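Local coordinates for isatin hydrolase (Ralstonia solanacearum, PDB 5NMP), which probably opens the ring of isatin by hydrolysis with the help of a bound manganese ion, as a member of the cyclase family, at residues 166-170 and 171-175; 158-161 and 162-165; 133-136 and 137-141. All coordinates share one frame; numbering follows the deposited sequence.

Contact 1. Residues 166-170 and 171-175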
loop_
_atom_site.group_PDB
_atom_site.type_symbol
_atom_site.label_atom_id
_atom_site.label_comp_id
_atom_site.label_asym_id
_atom_site.label_seq_id
_atom_site.Cartn_x
_atom_site.Cartn_y
_atom_site.Cartn_z
ATOM N N ASN A 166 -19.131 -19.165 2.151
ATOM C CA ASN A 166 -20.180 -19.977 1.530
ATOM C C ASN A 166 -19.762 -21.418 1.276
ATOM O O ASN A 166 -19.674 -21.860 0.131
ATOM C CB ASN A 166 -20.640 -19.349 0.219
ATOM C CG ASN A 166 -21.986 -19.879 -0.232
ATOM O OD1 ASN A 166 -22.837 -20.212 0.591
ATOM N ND2 ASN A 166 -22.183 -19.971 -1.541
ATOM N N ILE A 167 -19.533 -22.152 2.357
ATOM C CA ILE A 167 -18.990 -23.497 2.275
ATOM C C ILE A 167 -20.019 -24.567 2.628
ATOM O O ILE A 167 -20.713 -24.472 3.643
ATOM C CB ILE A 167 -17.756 -23.625 3.187
ATOM C CG1 ILE A 167 -16.556 -22.957 2.509
ATOM C CG2 ILE A 167 -17.456 -25.081 3.514
ATOM C CD1 ILE A 167 -15.279 -23.031 3.294
ATOM N N ARG A 168 -20.119 -25.572 1.763
ATOM C CA ARG A 168 -20.970 -26.730 2.005
ATOM C C ARG A 168 -20.100 -27.982 2.136
ATOM O O ARG A 168 -18.882 -27.876 2.276
ATOM C CB ARG A 168 -22.002 -26.877 0.887
ATOM C CG ARG A 168 -22.844 -25.621 0.688
ATOM C CD ARG A 168 -24.203 -25.928 0.080
ATOM N NE ARG A 168 -24.236 -25.712 -1.365
ATOM C CZ ARG A 168 -24.430 -24.529 -1.938
ATOM N NH1 ARG A 168 -24.598 -23.446 -1.189
ATOM N NH2 ARG A 168 -24.450 -24.425 -3.261
ATOM N N GLU A 169 -20.711 -29.162 2.095
ATOM C CA GLU A 169 -19.965 -30.395 2.345
ATOM C C GLU A 169 -18.974 -30.716 1.222
ATOM O O GLU A 169 -18.045 -31.505 1.408
ATOM C CB GLU A 169 -20.932 -31.569 2.559
ATOM C CG GLU A 169 -20.952 -32.616 1.451
ATOM C CD GLU A 169 -21.673 -32.142 0.204
ATOM O OE1 GLU A 169 -22.295 -31.056 0.248
ATOM O OE2 GLU A 169 -21.615 -32.856 -0.822
ATOM N N ASP A 170 -19.168 -30.098 0.063
ATOM C CA ASP A 170 -18.288 -30.339 -1.075
ATOM C C ASP A 170 -17.486 -29.090 -1.439
ATOM O O ASP A 170 -17.197 -28.846 -2.611
ATOM C CB ASP A 170 -19.093 -30.825 -2.284
ATOM C CG ASP A 170 -20.151 -29.827 -2.728
ATOM O OD1 ASP A 170 -20.596 -29.006 -1.895
ATOM O OD2 ASP A 170 -20.541 -29.870 -3.915
ATOM N N GLY A 171 -17.128 -28.305 -0.429
ATOM C CA GLY A 171 -16.286 -27.143 -0.635
ATOM C C GLY A 171 -17.038 -25.831 -0.745
ATOM O O GLY A 171 -18.227 -25.752 -0.441
ATOM N N ALA A 172 -16.328 -24.795 -1.185
ATOM C CA ALA A 172 -16.892 -23.455 -1.286
ATOM C C ALA A 172 -17.652 -23.259 -2.592
ATOM O O ALA A 172 -17.217 -23.718 -3.649
ATOM C CB ALA A 172 -15.791 -22.410 -1.160
ATOM N N HIS A 173 -18.784 -22.568 -2.512
ATOM C CA HIS A 173 -19.586 -22.280 -3.693
ATOM C C HIS A 173 -19.570 -20.791 -4.021
ATOM O O HIS A 173 -20.415 -20.028 -3.560
ATOM C CB HIS A 173 -21.017 -22.777 -3.496
ATOM C CG HIS A 173 -21.138 -24.270 -3.514
ATOM N ND1 HIS A 173 -21.518 -24.973 -4.637
ATOM C CD2 HIS A 173 -20.908 -25.194 -2.551
ATOM C CE1 HIS A 173 -21.526 -26.265 -4.363
ATOM N NE2 HIS A 173 -21.160 -26.427 -3.104
ATOM N N THR A 174 -18.590 -20.388 -4.823
ATOM C CA THR A 174 -18.410 -18.992 -5.203
ATOM C C THR A 174 -18.209 -18.884 -6.718
ATOM O O THR A 174 -17.747 -19.834 -7.352
ATOM C CB THR A 174 -17.210 -18.364 -4.464
ATOM O OG1 THR A 174 -16.029 -19.129 -4.728
ATOM C CG2 THR A 174 -17.455 -18.345 -2.963
ATOM N N PRO A 175 -18.572 -17.733 -7.309
ATOM C CA PRO A 175 -18.446 -17.578 -8.762
ATOM C C PRO A 175 -16.995 -17.438 -9.221
ATOM O O PRO A 175 -16.112 -17.207 -8.397
ATOM C CB PRO A 175 -19.238 -16.298 -9.046
ATOM C CG PRO A 175 -19.183 -15.535 -7.776
ATOM C CD PRO A 175 -19.209 -16.561 -6.683
#

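Contact 2. Residues 158-161 and 162-165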
loop_
_atom_site.group_PDB
_atom_site.type_symbol
_atom_site.label_atom_id
_atom_site.label_comp_id
_atom_site.label_asym_id
_atom_site.label_seq_id
_atom_site.Cartn_x
_atom_site.Cartn_y
_atom_site.Cartn_z
ATOM N N VAL A 158 -19.710 -9.484 3.598
ATOM C CA VAL A 158 -18.578 -9.407 4.520
ATOM C C VAL A 158 -18.992 -9.419 5.999
ATOM O O VAL A 158 -18.221 -9.843 6.860
ATOM C CB VAL A 158 -17.720 -8.145 4.233
ATOM C CG1 VAL A 158 -18.421 -6.882 4.717
ATOM C CG2 VAL A 158 -16.345 -8.277 4.865
ATOM N N GLY A 159 -20.212 -8.981 6.293
ATOM C CA GLY A 159 -20.705 -8.992 7.658
ATOM C C GLY A 159 -21.040 -10.384 8.169
ATOM O O GLY A 159 -21.141 -10.603 9.375
ATOM N N ASP A 160 -21.222 -11.323 7.246
ATOM C CA ASP A 160 -21.519 -12.712 7.587
ATOM C C ASP A 160 -20.414 -13.624 7.050
ATOM O O ASP A 160 -20.379 -13.935 5.860
ATOM C CB ASP A 160 -22.883 -13.125 7.020
ATOM C CG ASP A 160 -23.389 -14.449 7.587
ATOM O OD1 ASP A 160 -22.570 -15.283 8.024
ATOM O OD2 ASP A 160 -24.622 -14.658 7.590
ATOM N N ALA A 161 -19.521 -14.052 7.938
ATOM C CA ALA A 161 -18.371 -14.857 7.547
ATOM C C ALA A 161 -18.780 -16.170 6.888
ATOM O O ALA A 161 -18.150 -16.607 5.922
ATOM C CB ALA A 161 -17.490 -15.126 8.751
ATOM N N ALA A 162 -19.833 -16.796 7.404
ATOM C CA ALA A 162 -20.324 -18.042 6.826
ATOM C C ALA A 162 -20.833 -17.813 5.404
ATOM O O ALA A 162 -20.592 -18.624 4.510
ATOM C CB ALA A 162 -21.416 -18.641 7.692
ATOM N N ALA A 163 -21.526 -16.697 5.200
ATOM C CA ALA A 163 -22.065 -16.358 3.887
ATOM C C ALA A 163 -20.969 -15.936 2.911
ATOM O O ALA A 163 -21.079 -16.160 1.705
ATOM C CB ALA A 163 -23.103 -15.255 4.016
ATOM N N PHE A 164 -19.915 -15.320 3.438
ATOM C CA PHE A 164 -18.826 -14.824 2.608
ATOM C C PHE A 164 -17.996 -15.972 2.043
ATOM O O PHE A 164 -17.641 -15.965 0.864
ATOM C CB PHE A 164 -17.935 -13.868 3.405
ATOM C CG PHE A 164 -16.904 -13.160 2.570
ATOM C CD1 PHE A 164 -17.243 -12.036 1.831
ATOM C CD2 PHE A 164 -15.596 -13.615 2.525
ATOM C CE1 PHE A 164 -16.298 -11.382 1.059
ATOM C CE2 PHE A 164 -14.646 -12.964 1.758
ATOM C CZ PHE A 164 -14.997 -11.847 1.024
ATOM N N LEU A 165 -17.687 -16.953 2.885
ATOM C CA LEU A 165 -16.953 -18.132 2.443
ATOM C C LEU A 165 -17.881 -19.094 1.696
ATOM O O LEU A 165 -17.470 -19.742 0.735
ATOM C CB LEU A 165 -16.296 -18.839 3.633
ATOM C CG LEU A 165 -15.275 -18.043 4.453
ATOM C CD1 LEU A 165 -14.712 -18.890 5.581
ATOM C CD2 LEU A 165 -14.152 -17.508 3.576
#

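Contact 3. Residues 133-136 and 137-141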
loop_
_atom_site.group_PDB
_atom_site.type_symbol
_atom_site.label_atom_id
_atom_site.label_comp_id
_atom_site.label_asym_id
_atom_site.label_seq_id
_atom_site.Cartn_x
_atom_site.Cartn_y
_atom_site.Cartn_z
ATOM N N GLN A 133 -17.020 -11.544 -24.498
ATOM C CA GLN A 133 -17.101 -11.002 -25.853
ATOM C C GLN A 133 -18.342 -10.135 -26.053
ATOM O O GLN A 133 -18.338 -9.214 -26.871
ATOM C CB GLN A 133 -17.081 -12.133 -26.883
ATOM C CG GLN A 133 -15.720 -12.787 -27.051
ATOM C CD GLN A 133 -15.734 -13.920 -28.061
ATOM O OE1 GLN A 133 -16.749 -14.597 -28.242
ATOM N NE2 GLN A 133 -14.605 -14.131 -28.729
ATOM N N ALA A 134 -19.403 -10.436 -25.312
ATOM C CA ALA A 134 -20.612 -9.623 -25.352
ATOM C C ALA A 134 -20.371 -8.291 -24.649
ATOM O O ALA A 134 -20.911 -7.258 -25.046
ATOM C CB ALA A 134 -21.775 -10.359 -24.712
ATOM N N TRP A 135 -19.553 -8.330 -23.601
ATOM C CA TRP A 135 -19.178 -7.134 -22.854
ATOM C C TRP A 135 -18.421 -6.160 -23.751
ATOM O O TRP A 135 -18.676 -4.955 -23.725
ATOM C CB TRP A 135 -18.331 -7.513 -21.636
ATOM C CG TRP A 135 -17.942 -6.356 -20.760
ATOM C CD1 TRP A 135 -18.608 -5.902 -19.657
ATOM C CD2 TRP A 135 -16.787 -5.517 -20.903
ATOM N NE1 TRP A 135 -17.944 -4.830 -19.110
ATOM C CE2 TRP A 135 -16.824 -4.573 -19.857
ATOM C CE3 TRP A 135 -15.729 -5.468 -21.817
ATOM C CZ2 TRP A 135 -15.844 -3.594 -19.699
ATOM C CZ3 TRP A 135 -14.759 -4.495 -21.660
ATOM C CH2 TRP A 135 -14.822 -3.573 -20.609
ATOM N N GLU A 136 -17.498 -6.692 -24.550
ATOM C CA GLU A 136 -16.713 -5.879 -25.475
ATOM C C GLU A 136 -17.576 -5.250 -26.562
ATOM O O GLU A 136 -17.252 -4.179 -27.072
ATOM C CB GLU A 136 -15.603 -6.711 -26.120
ATOM C CG GLU A 136 -14.415 -6.976 -25.211
ATOM C CD GLU A 136 -13.263 -7.650 -25.936
ATOM O OE1 GLU A 136 -13.514 -8.316 -26.964
ATOM O OE2 GLU A 136 -12.108 -7.507 -25.480
ATOM N N GLN A 137 -18.670 -5.916 -26.922
ATOM C CA GLN A 137 -19.587 -5.385 -27.926
ATOM C C GLN A 137 -20.298 -4.139 -27.417
ATOM O O GLN A 137 -20.783 -3.324 -28.203
ATOM C CB GLN A 137 -20.612 -6.444 -28.338
ATOM C CG GLN A 137 -20.022 -7.574 -29.161
ATOM C CD GLN A 137 -19.233 -7.068 -30.355
ATOM O OE1 GLN A 137 -19.716 -6.237 -31.129
ATOM N NE2 GLN A 137 -18.006 -7.558 -30.504
ATOM N N ARG A 138 -20.347 -3.992 -26.096
ATOM C CA ARG A 138 -20.990 -2.845 -25.471
ATOM C C ARG A 138 -19.986 -1.771 -25.049
ATOM O O ARG A 138 -20.276 -0.579 -25.137
ATOM C CB ARG A 138 -21.810 -3.295 -24.257
ATOM C CG ARG A 138 -23.139 -3.956 -24.603
ATOM C CD ARG A 138 -23.826 -4.522 -23.366
ATOM N NE ARG A 138 -23.173 -5.736 -22.880
ATOM C CZ ARG A 138 -22.880 -5.975 -21.605
ATOM N NH1 ARG A 138 -23.185 -5.081 -20.672
ATOM N NH2 ARG A 138 -22.282 -7.110 -21.261
ATOM N N HIS A 139 -18.805 -2.190 -24.602
ATOM C CA HIS A 139 -17.867 -1.263 -23.969
ATOM C C HIS A 139 -16.503 -1.175 -24.647
ATOM O O HIS A 139 -15.659 -0.379 -24.242
ATOM C CB HIS A 139 -17.682 -1.649 -22.504
ATOM C CG HIS A 139 -18.957 -1.650 -21.722
ATOM N ND1 HIS A 139 -19.334 -2.698 -20.911
ATOM C CD2 HIS A 139 -19.949 -0.732 -21.637
ATOM C CE1 HIS A 139 -20.501 -2.425 -20.355
ATOM N NE2 HIS A 139 -20.896 -1.237 -20.779
ATOM N N GLY A 140 -16.285 -1.987 -25.675
ATOM C CA GLY A 140 -15.037 -1.939 -26.415
ATOM C C GLY A 140 -14.036 -2.995 -25.987
ATOM O O GLY A 140 -14.224 -3.681 -24.984
ATOM N N ARG A 141 -12.962 -3.115 -26.757
ATOM C CA ARG A 141 -11.939 -4.126 -26.525
ATOM C C ARG A 141 -11.236 -3.941 -25.181
ATOM O O ARG A 141 -10.853 -2.830 -24.820
ATOM C CB ARG A 141 -10.916 -4.090 -27.661
ATOM C CG ARG A 141 -9.878 -5.193 -27.626
ATOM C CD ARG A 141 -8.865 -5.000 -28.742
ATOM N NE ARG A 141 -7.951 -6.131 -28.865
ATOM C CZ ARG A 141 -8.117 -7.134 -29.721
ATOM N NH1 ARG A 141 -9.164 -7.148 -30.536
ATOM N NH2 ARG A 141 -7.234 -8.124 -29.765
#

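Contact 1. Residues 166-170 and 171-175
The ring of His173 is gripped on its face by the guanidinium of Arg168 and at its edge by the carboxylate of Asp170, both from the opposing arm and turn of a very short hairpin. The guanidinium lies nearly flat on the imidazole, centres 3.7 Å apart and planes at 21°, with NH2 offset over the rim of the ring rather than its middle. A bend in the arginine chain at chi3 (-98°) folds the group back over the histidine. From the edge, His173 NE2 donates to Asp170 OD1 at 2.9 Å, an almost straight bond lying in the ring plane; the oxygen receives it on its syn side, though from out of the carboxylate plane. Asp170 reaches that place with CG between its backbone N and carbonyl carbon, chi1 60°. The other ring nitrogen, ND1, is hydrogen-bonded to Asp124, so two carboxylates hold the imidazole's rotation.

Beyond the ring, Asn166 and His173 are joined twice: His173 N donates to Asn166 O at 2.9 Å, while Asn166 ND2 reaches back to His173 O at 2.7 Å, onto a lone pair in the carbonyl plane. On the opposite face of the hairpin Ile167 CG1 rests on Ala172 CB at 3.8 Å. A type I turn from Arg168 to Gly171 closes the strands, and Gly171 has a positive phi that suits glycine. The hairpin of strands 167-168 and 171-172 directly follows helix 161-165, and the chain then runs on through strand 176-177 to helix 179-187.

Contact 2. Residues 158-161 and 162-165
Asp160 faces the first turn of helix 161-165 with both its side chain and its carbonyl, and here, at the solvent-facing start of the helix, the contact is close. Its carboxylate oxygen OD1 accepts from two successive backbone amides, weakly in each case: Ala163 N at 3.3 Å, fairly straight, and Ala162 N at 3.2 Å, strongly bent with an angle of 122° at the hydrogen. The side chain swings under the helix start because CG is anti to the backbone N (chi1 -168°), which also sets CG 3.7 Å from the methyl CB of Ala163. The negative carboxylate thus sits at the positive end of the helix dipole, an electrostatic match that would probably favour its ionised form. The backbone supplies the firmer part: Phe164 N donates to Asp160 O at 2.8 Å, and, one residue on, Leu165 N donates to Ala161 O at 3.1 Å, the straighter of the two, with an angle of 169°.

On the inner side, Val158 meets the buried Phe164 only loosely. The nearest approach is the backbone N of Val158 to Phe164 CD1, 4.0 Å, and the amide comes obliquely to the ring. The ring of Phe164 also meets that of Trp154, whose NE1 donates to Phe164 O; Pro37 and Cys229 touch its side chain as well. Inside and outside are therefore divided within a single helical turn, with the aromatic ring directed inward to about 8 Å from the side chain of Gln228, a residue known to bind manganese in this protein, though not bound to an ion in this chain. Asp160 is the N-cap of this short helix, its two side-chain capping bonds both weak.

Contact 3. Residues 133-136 and 137-141
Trp135 O is held by two backbone donors near the C-terminal end of helix 129-139: His139 N at 2.9 Å and Arg138 N at 3.1 Å. Trp135 and His139 also meet through their side chains. The imidazole of His139 turns its edge to the face of the indole in a T-shaped pair, its centroid 4.5 Å from that of the five-membered ring and the planes at 65°. Beside it, His139 CB sits 3.9 Å from the centroid of the six-membered ring of Trp135, a CH-pi contact only 10° off the normal. With CG anti to the backbone N (chi1 -177°), the indole lies alongside the next turn, where His139 reaches it; its NE1 bonds weakly to Val112 O, and its ring packs on Val111 and Ile113.

Glu136 stretches along the end of the helix, its OE2 3.5 Å from Arg141 CA and bound both to Ile142 N and, in a salt bridge, to Arg189. Its own carbonyl O accepts from Gly140 N at 2.8 Å. Gly140 then turns the chain out of the helix, giving a helix C-terminus ended by a glycine of positive phi and laid against the central mixed sheet.

In the fold
Each contact is local, its two segments joined directly, so none spans a long loop and none nests in or crosses another. From the N terminus, contact 3 comes first, where helix 129-139 ends beside strand 107-114 and the chain leads on to strand 147-151 of the mixed sheet. After that strand, contact 2 starts helix 161-165, and contact 1 closes the hairpin that follows. These last two adjoin: Ala172 CB of contact 1 lies 3.7 Å from Leu165 O of contact 2, on the same side of the chain's centre. Contact 3 stands apart, its centre about 31 Å from that of contact 1 and 32 Å from that of contact 2.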